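PDB 4WY5: esterase from Rhizomucor miehei, which probably hydrolyses carboxylic esters as a fungal carboxylesterase of the alpha/beta hydrolase superfamily. Local coordinates for residues E76-V82 with L148-A152. Sequence-based numbering, arbitrary orientation.
Sequences EDQILPV and LNINA
L80 and I150 form a parallel beta bridge in which the residues just after helix 145-148 pair with the start of strand 80-86. L80 is held on both polar atoms: its N donates to N149 O at 3.2 Å, and its O accepts from N151 N at 2.9 Å. A fairly straight CA-H...O contact runs from I79 CA to N149 O (156° at H); that from I150 CA to L80 O is bent (125°).

One side chain extends this polar grip into the preceding turn. N149, which leaves the right-handed helical conformation with positive phi, reaches E76 O through ND2 at 2.8 Å; the acceptor lies 2° from the amide plane and is met on a lone pair. R71 ties the two segments further, bonding both Q78 O and N149 O.

I79 lays its CG2 methyl, anti to its own N, over the I150-N151 backbone, 3.6 Å from N151 N, while its CG1 methylene passes N149 OD1. The apolar pair is I150 CD1 against V82 CB at 3.8 Å; V113 and V141 also touch I150.

After this brief parallel pairing through 150-151, the chain turns a corner at A152 and enters strand 155-160, neighbour of 80-86 in the central sheet of an alpha/beta hydrolase fold.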
loop_
_atom_site.group_PDB
_atom_site.type_symbol
_atom_site.label_atom_id
_atom_site.label_comp_id
_atom_site.label_asym_id
_atom_site.label_seq_id
_atom_site.Cartn_x
_atom_site.Cartn_y
_atom_site.Cartn_z
ATOM N N GLU A 76 -4.132 4.189 -30.667
ATOM C CA GLU A 76 -5.447 4.480 -31.246
ATOM C C GLU A 76 -6.067 3.256 -31.925
ATOM O O GLU A 76 -7.278 3.046 -31.818
ATOM C CB GLU A 76 -5.350 5.631 -32.263
ATOM C CG GLU A 76 -4.847 6.979 -31.717
ATOM C CD GLU A 76 -3.336 7.158 -31.875
ATOM O OE1 GLU A 76 -2.581 6.177 -31.649
ATOM O OE2 GLU A 76 -2.902 8.274 -32.254
ATOM N N ASP A 77 -5.227 2.432 -32.571
ATOM C CA ASP A 77 -5.671 1.228 -33.301
ATOM C C ASP A 77 -5.694 -0.040 -32.436
ATOM O O ASP A 77 -6.163 -1.090 -32.871
ATOM C CB ASP A 77 -4.771 0.963 -34.515
ATOM C CG ASP A 77 -4.982 1.957 -35.652
ATOM O OD1 ASP A 77 -5.800 2.903 -35.518
ATOM O OD2 ASP A 77 -4.312 1.777 -36.697
ATOM N N GLN A 78 -5.142 0.049 -31.230
ATOM C CA GLN A 78 -5.154 -1.062 -30.283
ATOM C C GLN A 78 -6.370 -1.028 -29.345
ATOM O O GLN A 78 -6.810 0.042 -28.912
ATOM C CB GLN A 78 -3.849 -1.070 -29.466
ATOM C CG GLN A 78 -2.585 -1.191 -30.329
ATOM C CD GLN A 78 -1.284 -0.993 -29.539
ATOM O OE1 GLN A 78 -1.241 -0.245 -28.556
ATOM N NE2 GLN A 78 -0.213 -1.653 -29.984
ATOM N N ILE A 79 -6.895 -2.209 -29.025
ATOM C CA ILE A 79 -8.037 -2.346 -28.124
ATOM C C ILE A 79 -7.581 -2.389 -26.662
ATOM O O ILE A 79 -6.775 -3.236 -26.273
ATOM C CB ILE A 79 -8.845 -3.613 -28.444
ATOM C CG1 ILE A 79 -9.354 -3.556 -29.888
ATOM C CG2 ILE A 79 -10.012 -3.766 -27.479
ATOM C CD1 ILE A 79 -10.175 -4.766 -30.279
ATOM N N LEU A 80 -8.085 -1.461 -25.859
ATOM C CA LEU A 80 -7.619 -1.286 -24.481
ATOM C C LEU A 80 -8.688 -1.577 -23.436
ATOM O O LEU A 80 -9.885 -1.503 -23.721
ATOM C CB LEU A 80 -7.125 0.148 -24.281
ATOM C CG LEU A 80 -5.634 0.450 -24.446
ATOM C CD1 LEU A 80 -5.071 -0.240 -25.671
ATOM C CD2 LEU A 80 -5.434 1.966 -24.548
ATOM N N PRO A 81 -8.257 -1.897 -22.209
ATOM C CA PRO A 81 -9.204 -1.886 -21.086
ATOM C C PRO A 81 -9.643 -0.449 -20.754
ATOM O O PRO A 81 -9.030 0.507 -21.238
ATOM C CB PRO A 81 -8.409 -2.522 -19.939
ATOM C CG PRO A 81 -6.955 -2.461 -20.370
ATOM C CD PRO A 81 -6.958 -2.502 -21.862
ATOM N N VAL A 82 -10.708 -0.295 -19.967
ATOM C CA VAL A 82 -11.293 1.030 -19.728
ATOM C C VAL A 82 -11.412 1.360 -18.222
ATOM O O VAL A 82 -11.685 0.477 -17.389
ATOM C CB VAL A 82 -12.687 1.153 -20.434
ATOM C CG1 VAL A 82 -13.684 0.109 -19.914
ATOM C CG2 VAL A 82 -13.249 2.564 -20.324
ATOM N N LEU A 148 -15.125 3.178 -29.537
ATOM C CA LEU A 148 -14.117 3.666 -28.588
ATOM C C LEU A 148 -12.849 2.800 -28.593
ATOM O O LEU A 148 -11.861 3.137 -27.936
ATOM C CB LEU A 148 -14.691 3.720 -27.168
ATOM C CG LEU A 148 -15.784 4.757 -26.876
ATOM C CD1 LEU A 148 -16.657 4.293 -25.725
ATOM C CD2 LEU A 148 -15.173 6.123 -26.552
ATOM N N ASN A 149 -12.906 1.670 -29.291
ATOM C CA ASN A 149 -11.799 0.711 -29.342
ATOM C C ASN A 149 -11.373 0.217 -27.939
ATOM O O ASN A 149 -10.188 0.241 -27.594
ATOM C CB ASN A 149 -10.604 1.322 -30.082
ATOM C CG ASN A 149 -10.325 0.629 -31.411
ATOM O OD1 ASN A 149 -11.038 -0.304 -31.795
ATOM N ND2 ASN A 149 -9.289 1.086 -32.124
ATOM N N ILE A 150 -12.342 -0.259 -27.160
ATOM C CA ILE A 150 -12.087 -0.795 -25.823
ATOM C C ILE A 150 -12.732 -2.159 -25.614
ATOM O O ILE A 150 -13.713 -2.500 -26.287
ATOM C CB ILE A 150 -12.636 0.127 -24.703
ATOM C CG1 ILE A 150 -14.148 0.280 -24.833
ATOM C CG2 ILE A 150 -11.939 1.485 -24.691
ATOM C CD1 ILE A 150 -14.796 0.686 -23.544
ATOM N N ASN A 151 -12.175 -2.932 -24.680
ATOM C CA ASN A 151 -12.819 -4.154 -24.202
ATOM C C ASN A 151 -13.725 -3.778 -23.047
ATOM O O ASN A 151 -13.254 -3.632 -21.913
ATOM C CB ASN A 151 -11.780 -5.191 -23.762
ATOM C CG ASN A 151 -12.402 -6.500 -23.316
ATOM O OD1 ASN A 151 -13.622 -6.670 -23.353
ATOM N ND2 ASN A 151 -11.561 -7.440 -22.897
ATOM N N ALA A 152 -15.022 -3.646 -23.318
ATOM C CA ALA A 152 -15.933 -3.089 -22.322
ATOM C C ALA A 152 -16.113 -4.010 -21.119
ATOM O O ALA A 152 -16.582 -3.566 -20.071
ATOM C CB ALA A 152 -17.282 -2.771 -22.952
#